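Threonine synthase (Brucella melitensis bv. 1, PDB 4F4F) probably catalyses the pyridoxal-phosphate-dependent conversion of O-phospho-L-homoserine and water to L-threonine and phosphate, the last step of threonine biosynthesis. Local coordinates at residues A[305-308]-A[313-316]; A[307-312]-A[368-373]. All coordinates share one frame; numbering follows the deposited sequence.

Interaction 1 of 2, residues A[305-308]-A[313-316]; sequences VAQT and MDIQ
The carboxylate of Asp314 is gripped on both oxygens by Thr308. OD1 of Asp314 accepts from Thr308 OG1 at 2.5 Å, a short bond that uses the syn lone pair. OD2 of Asp314 accepts from Thr308 N at 3.1 Å. This second donor also comes from the syn side, but 23° out of the carboxylate plane. One threonine therefore offers its hydroxyl and its amide to one carboxylate, and the pair of bonds should fix how that group is turned. The two side chains run past each other in opposite directions. CG2 of Thr308 rests 3.3 Å from Asp314 OD1.

Each oxygen has a further partner. A water donates to Asp314 OD2 at 2.5 Å and accepts a weak bond from Gln307 NE2. OD1 takes a weak hydrogen bond from Asn286. The backbone at Asp314 makes an inverse gamma turn, with a weak bond from Ile315 N to Met313 O.

The other end of the contact is apolar. With chi1 at 177°, Val305 turns CG2 to the side of its own amide N, and that methyl lies 3.6 Å from Gln316 CB. The two side chains cross at about a right angle. The amide of Gln316 is held elsewhere, by NE2 bonding to Arg303 O.

Both segments belong to the surface loop between strand 299-301 and helix 321-328. Asn288 binds Ala306 N and touches Asp314 from a neighbouring loop. Just before Asp314 in the chain, Met313 packs on His391 and Ile394 of helix 390-402 and touches the cofactor.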
ATOM      1  N   VAL A 305      -6.613  19.066  -5.474  1.00 30.72           N
ATOM      2  CA  VAL A 305      -5.425  18.218  -5.533  1.00 30.54           C
ATOM      3  C   VAL A 305      -4.315  18.949  -6.293  1.00 31.18           C
ATOM      4  O   VAL A 305      -4.540  19.397  -7.405  1.00 31.58           O
ATOM      5  CB  VAL A 305      -5.753  16.896  -6.247  1.00 30.83           C
ATOM      6  CG1 VAL A 305      -4.510  16.031  -6.395  1.00 30.41           C
ATOM      7  CG2 VAL A 305      -6.854  16.164  -5.494  1.00 30.81           C
ATOM      8  N   ALA A 306      -3.144  19.109  -5.683  1.00 30.75           N
ATOM      9  CA  ALA A 306      -1.962  19.667  -6.376  1.00 31.72           C
ATOM     10  C   ALA A 306      -1.129  18.535  -6.980  1.00 31.01           C
ATOM     11  O   ALA A 306      -0.994  17.469  -6.388  1.00 30.17           O
ATOM     12  CB  ALA A 306      -1.108  20.495  -5.417  1.00 31.68           C
ATOM     13  N   GLN A 307      -0.608  18.741  -8.182  1.00 32.55           N
ATOM     14  CA  GLN A 307       0.338  17.787  -8.757  1.00 32.49           C
ATOM     15  C   GLN A 307       1.695  18.161  -8.161  1.00 30.97           C
ATOM     16  O   GLN A 307       2.036  19.332  -8.098  1.00 31.50           O
ATOM     17  CB  GLN A 307       0.368  17.825 -10.279  1.00 35.72           C
ATOM     18  CG  GLN A 307      -0.547  16.807 -10.945  1.00 38.45           C
ATOM     19  CD  GLN A 307      -2.016  17.088 -10.711  1.00 41.26           C
ATOM     20  OE1 GLN A 307      -2.550  18.108 -11.172  1.00 47.45           O
ATOM     21  NE2 GLN A 307      -2.688  16.178 -10.003  1.00 42.97           N
ATOM     22  N   THR A 308       2.425  17.158  -7.705  1.00 27.56           N
ATOM     23  CA  THR A 308       3.686  17.344  -7.007  1.00 26.52           C
ATOM     24  C   THR A 308       4.708  16.405  -7.639  1.00 25.57           C
ATOM     25  O   THR A 308       4.416  15.757  -8.644  1.00 25.58           O
ATOM     26  CB  THR A 308       3.560  16.986  -5.501  1.00 25.08           C
ATOM     27  OG1 THR A 308       3.364  15.574  -5.359  1.00 23.91           O
ATOM     28  CG2 THR A 308       2.408  17.773  -4.793  1.00 24.82           C
ATOM     29  N   MET A 313       1.397  10.102  -3.609  1.00 23.03           N
ATOM     30  CA  MET A 313       0.833  10.700  -2.418  1.00 22.33           C
ATOM     31  C   MET A 313      -0.068  11.899  -2.752  1.00 22.69           C
ATOM     32  O   MET A 313      -0.497  12.632  -1.866  1.00 22.58           O
ATOM     33  CB  MET A 313       1.970  11.087  -1.460  1.00 21.90           C
ATOM     34  CG  MET A 313       2.701   9.887  -0.884  1.00 21.09           C
ATOM     35  SD  MET A 313       4.347  10.313  -0.261  1.00 20.74           S
ATOM     36  CE  MET A 313       3.981  11.676   0.850  1.00 19.59           C
ATOM     37  N   ASP A 314      -0.374  12.077  -4.029  1.00 23.17           N
ATOM     38  CA  ASP A 314      -1.239  13.173  -4.451  1.00 24.20           C
ATOM     39  C   ASP A 314      -2.691  12.760  -4.219  1.00 24.62           C
ATOM     40  O   ASP A 314      -3.391  12.355  -5.149  1.00 25.33           O
ATOM     41  CB  ASP A 314      -0.965  13.546  -5.909  1.00 24.39           C
ATOM     42  CG  ASP A 314       0.341  14.362  -6.088  1.00 24.90           C
ATOM     43  OD1 ASP A 314       0.976  14.769  -5.094  1.00 23.19           O
ATOM     44  OD2 ASP A 314       0.727  14.614  -7.254  1.00 25.43           O
ATOM     45  N   ILE A 315      -3.118  12.839  -2.954  1.00 24.51           N
ATOM     46  CA  ILE A 315      -4.458  12.397  -2.542  1.00 24.04           C
ATOM     47  C   ILE A 315      -5.337  13.564  -2.159  1.00 23.77           C
ATOM     48  O   ILE A 315      -4.862  14.524  -1.528  1.00 23.78           O
ATOM     49  CB  ILE A 315      -4.434  11.435  -1.322  1.00 23.80           C
ATOM     50  CG1 ILE A 315      -3.638  12.037  -0.128  1.00 24.40           C
ATOM     51  CG2 ILE A 315      -3.879  10.083  -1.737  1.00 23.88           C
ATOM     52  CD1 ILE A 315      -4.050  11.522   1.258  1.00 24.37           C
ATOM     53  N   GLN A 316      -6.619  13.465  -2.511  1.00 23.27           N
ATOM     54  CA  GLN A 316      -7.636  14.401  -2.008  1.00 24.15           C
ATOM     55  C   GLN A 316      -8.151  13.927  -0.634  1.00 22.51           C
ATOM     56  O   GLN A 316      -8.289  14.711   0.302  1.00 21.63           O
ATOM     57  CB  GLN A 316      -8.793  14.521  -3.004  1.00 25.37           C
ATOM     58  CG  GLN A 316      -9.772  15.605  -2.601  1.00 27.28           C
ATOM     59  CD  GLN A 316     -10.635  16.080  -3.759  1.00 28.93           C
ATOM     60  OE1 GLN A 316     -11.440  15.327  -4.305  1.00 30.15           O
ATOM     61  NE2 GLN A 316     -10.466  17.335  -4.132  1.00 29.99           N
TER
HETATM   62  O   HOH W   1      -0.575  13.673  -9.222  1.00 29.47           O

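Interaction 2 of 2, residues A[307-312]-A[368-373]; sequences QTTSPS and STVDET. With PLP (pyridoxal-5'-phosphate), chain C.
Val370 has CG1 anti to its backbone N (chi1 162°), which leaves CG2 beside that N and both methyls against Thr309. In Thr309 a chi1 of 50° sets OG1 between the backbone N and the carbonyl carbon, with CG2 beside the N. CG2 of Val370 lies 3.9 Å from Thr309 OG1, and its CG1 lies 4.1 Å from Thr309 CG2. The side chains cross obliquely. CG2 of Val370 also reaches Thr308 CB at 4.1 Å. The contact is small and made by van der Waals touch, with one water bridging it. That water donates to Val370 O at 2.9 Å and is 2.6 Å from Thr309 OG1.

Each segment is shaped by its own bonds. Ser310 N donates to Thr308 OG1 at 3.0 Å, an ST turn that bends the loop where it meets the valine. The same hydroxyl also bonds to Asp314 OD1. In 368-373, Thr369 and Glu372 form a capping box at the start of the helix. Glu372 N donates to Thr369 OG1, and Thr369 N donates to Glu372 OE1 at 2.9 Å, from 42° out of the carboxylate plane. Thr369 O accepts from both the amide and the hydroxyl of Thr373.

The loop's far end reaches the cofactor, with Ser312 CB 3.3 Å from PLP C3. His391 of helix 390-402 binds Ser312 N, and Ile394 of that helix touches both Ser310 and Thr373. Ser368 follows edge strand 363-367 and pairs with Thr285 of strand 278-285. The contact thus joins the loop before helix 321-328 to the first turn of helix 370-384.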
ATOM      1  N   GLN A 307      -0.608  18.741  -8.182  1.00 32.55           N
ATOM      2  CA  GLN A 307       0.338  17.787  -8.757  1.00 32.49           C
ATOM      3  C   GLN A 307       1.695  18.161  -8.161  1.00 30.97           C
ATOM      4  O   GLN A 307       2.036  19.332  -8.098  1.00 31.50           O
ATOM      5  CB  GLN A 307       0.368  17.825 -10.279  1.00 35.72           C
ATOM      6  CG  GLN A 307      -0.547  16.807 -10.945  1.00 38.45           C
ATOM      7  CD  GLN A 307      -2.016  17.088 -10.711  1.00 41.26           C
ATOM      8  OE1 GLN A 307      -2.550  18.108 -11.172  1.00 47.45           O
ATOM      9  NE2 GLN A 307      -2.688  16.178 -10.003  1.00 42.97           N
ATOM     10  N   THR A 308       2.425  17.158  -7.705  1.00 27.56           N
ATOM     11  CA  THR A 308       3.686  17.344  -7.007  1.00 26.52           C
ATOM     12  C   THR A 308       4.708  16.405  -7.639  1.00 25.57           C
ATOM     13  O   THR A 308       4.416  15.757  -8.644  1.00 25.58           O
ATOM     14  CB  THR A 308       3.560  16.986  -5.501  1.00 25.08           C
ATOM     15  OG1 THR A 308       3.364  15.574  -5.359  1.00 23.91           O
ATOM     16  CG2 THR A 308       2.408  17.773  -4.793  1.00 24.82           C
ATOM     17  N   THR A 309       5.891  16.316  -7.036  1.00 24.23           N
ATOM     18  CA  THR A 309       6.915  15.377  -7.458  1.00 23.54           C
ATOM     19  C   THR A 309       6.794  14.034  -6.740  1.00 22.71           C
ATOM     20  O   THR A 309       7.581  13.136  -6.986  1.00 22.64           O
ATOM     21  CB  THR A 309       8.337  15.961  -7.254  1.00 23.59           C
ATOM     22  OG1 THR A 309       8.465  16.467  -5.920  1.00 23.03           O
ATOM     23  CG2 THR A 309       8.631  17.129  -8.315  1.00 24.64           C
ATOM     24  N   SER A 310       5.801  13.891  -5.860  1.00 22.15           N
ATOM     25  CA  SER A 310       5.530  12.614  -5.208  1.00 21.31           C
ATOM     26  C   SER A 310       4.101  12.159  -5.563  1.00 21.64           C
ATOM     27  O   SER A 310       3.235  12.092  -4.670  1.00 20.79           O
ATOM     28  CB  SER A 310       5.723  12.731  -3.692  1.00 20.28           C
ATOM     29  OG  SER A 310       5.170  13.917  -3.148  1.00 20.22           O
ATOM     30  N   PRO A 311       3.852  11.835  -6.860  1.00 22.78           N
ATOM     31  CA  PRO A 311       2.475  11.611  -7.329  1.00 23.50           C
ATOM     32  C   PRO A 311       1.710  10.490  -6.629  1.00 23.65           C
ATOM     33  O   PRO A 311       0.482  10.556  -6.553  1.00 23.46           O
ATOM     34  CB  PRO A 311       2.651  11.272  -8.819  1.00 24.58           C
ATOM     35  CG  PRO A 311       4.022  10.717  -8.911  1.00 24.10           C
ATOM     36  CD  PRO A 311       4.813  11.586  -7.946  1.00 23.62           C
ATOM     37  N   SER A 312       2.392   9.481  -6.092  1.00 23.62           N
ATOM     38  CA  SER A 312       1.664   8.411  -5.367  1.00 24.39           C
ATOM     39  C   SER A 312       1.049   8.890  -4.029  1.00 23.35           C
ATOM     40  O   SER A 312       0.283   8.176  -3.395  1.00 22.97           O
ATOM     41  CB  SER A 312       2.559   7.199  -5.118  1.00 25.11           C
ATOM     42  OG  SER A 312       3.087   6.689  -6.345  1.00 26.08           O
ATOM     43  N   SER A 368       5.984  18.167   3.401  1.00 20.26           N
ATOM     44  CA  SER A 368       7.188  18.626   2.668  1.00 20.65           C
ATOM     45  C   SER A 368       6.750  19.132   1.287  1.00 21.57           C
ATOM     46  O   SER A 368       6.113  18.393   0.529  1.00 21.96           O
ATOM     47  CB  SER A 368       8.198  17.492   2.505  1.00 20.14           C
ATOM     48  OG  SER A 368       9.385  17.914   1.833  1.00 20.16           O
ATOM     49  N   THR A 369       7.053  20.389   0.996  1.00 22.31           N
ATOM     50  CA  THR A 369       6.763  20.966  -0.322  1.00 23.08           C
ATOM     51  C   THR A 369       7.733  20.401  -1.361  1.00 23.18           C
ATOM     52  O   THR A 369       8.738  19.758  -1.022  1.00 22.34           O
ATOM     53  CB  THR A 369       6.956  22.489  -0.301  1.00 24.37           C
ATOM     54  OG1 THR A 369       8.322  22.776   0.004  1.00 23.89           O
ATOM     55  CG2 THR A 369       6.016  23.161   0.735  1.00 24.06           C
ATOM     56  N   VAL A 370       7.458  20.691  -2.627  1.00 23.77           N
ATOM     57  CA  VAL A 370       8.323  20.244  -3.710  1.00 23.87           C
ATOM     58  C   VAL A 370       9.757  20.720  -3.496  1.00 23.87           C
ATOM     59  O   VAL A 370      10.671  19.939  -3.627  1.00 23.61           O
ATOM     60  CB  VAL A 370       7.772  20.696  -5.088  1.00 24.86           C
ATOM     61  CG1 VAL A 370       8.863  20.640  -6.160  1.00 25.26           C
ATOM     62  CG2 VAL A 370       6.549  19.849  -5.462  1.00 24.31           C
ATOM     63  N   ASP A 371       9.955  21.984  -3.130  1.00 24.49           N
ATOM     64  CA  ASP A 371      11.303  22.524  -2.922  1.00 24.68           C
ATOM     65  C   ASP A 371      12.009  21.891  -1.704  1.00 23.34           C
ATOM     66  O   ASP A 371      13.207  21.619  -1.743  1.00 22.61           O
ATOM     67  CB  ASP A 371      11.258  24.055  -2.763  1.00 26.44           C
ATOM     68  CG  ASP A 371      10.978  24.776  -4.081  1.00 28.13           C
ATOM     69  OD1 ASP A 371      10.969  24.111  -5.142  1.00 29.89           O
ATOM     70  OD2 ASP A 371      10.796  26.001  -4.068  1.00 29.03           O
ATOM     71  N   GLU A 372      11.256  21.685  -0.633  1.00 22.39           N
ATOM     72  CA  GLU A 372      11.790  21.058   0.581  1.00 21.70           C
ATOM     73  C   GLU A 372      12.193  19.630   0.291  1.00 20.44           C
ATOM     74  O   GLU A 372      13.231  19.174   0.732  1.00 20.04           O
ATOM     75  CB  GLU A 372      10.756  21.082   1.699  1.00 21.87           C
ATOM     76  CG  GLU A 372      10.575  22.459   2.305  1.00 22.85           C
ATOM     77  CD  GLU A 372       9.318  22.610   3.131  1.00 23.32           C
ATOM     78  OE1 GLU A 372       8.483  21.701   3.186  1.00 22.85           O
ATOM     79  OE2 GLU A 372       9.126  23.700   3.707  1.00 25.02           O
ATOM     80  N   THR A 373      11.360  18.928  -0.467  1.00 19.64           N
ATOM     81  CA  THR A 373      11.656  17.546  -0.865  1.00 18.61           C
ATOM     82  C   THR A 373      12.934  17.492  -1.725  1.00 18.54           C
ATOM     83  O   THR A 373      13.810  16.650  -1.485  1.00 18.00           O
ATOM     84  CB  THR A 373      10.470  16.932  -1.621  1.00 18.42           C
ATOM     85  OG1 THR A 373       9.266  17.007  -0.820  1.00 18.29           O
ATOM     86  CG2 THR A 373      10.733  15.502  -1.990  1.00 17.77           C
TER
HETATM   87  N1  PLP C 501       5.008   6.253  -1.569  1.00 27.62           N
HETATM   88  C2  PLP C 501       4.963   5.508  -2.738  1.00 28.25           C
HETATM   89  C2A PLP C 501       6.146   5.316  -3.662  1.00 25.07           C
HETATM   90  C3  PLP C 501       3.692   4.825  -3.116  1.00 28.17           C
HETATM   91  O3  PLP C 501       3.647   4.075  -4.275  1.00 27.53           O
HETATM   92  C4  PLP C 501       2.513   5.020  -2.196  1.00 28.03           C
HETATM   93  C4A PLP C 501       1.183   4.386  -2.448  1.00 29.41           C
HETATM   94  C5  PLP C 501       2.677   5.830  -0.964  1.00 29.49           C
HETATM   95  C6  PLP C 501       3.950   6.398  -0.720  1.00 28.80           C
HETATM   96  C5A PLP C 501       1.485   5.983   0.004  1.00 30.33           C
HETATM   97  O4P PLP C 501       1.038   4.708   0.630  1.00 32.53           O
HETATM   98  P   PLP C 501      -0.327   4.496   1.522  1.00 30.14           P
HETATM   99  O1P PLP C 501      -0.296   5.598   2.570  1.00 31.48           O
HETATM  100  O2P PLP C 501      -1.443   4.647   0.508  1.00 29.36           O
HETATM  101  O3P PLP C 501      -0.293   3.106   2.121  1.00 31.51           O
HETATM  102  O   HOH W   2      10.780  17.493  -5.235  1.00 20.87           O

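In the fold
Both interactions start from the same loop segment and share Gln307 and Thr308; their centres are about 9 Å apart. Thr308 has a part in each: its hydroxyl serves interaction 1 and also closes the ST turn within 307-312. Residues 309-312, part of interaction 2, connect the two segments of interaction 1 and lead to the pyridoxal phosphate. Ser312 and Met313, at the adjoining ends of 307-312 and 313-316, both belong to the cofactor pocket. Ile315 follows, its side chain about 6 Å from the cofactor and about 4 Å from Gly260 and Asn261, which bind it. The shared Thr308 lies farther from the site, its side chain about 10 Å from Gly260 and about 12 Å from that of Thr414.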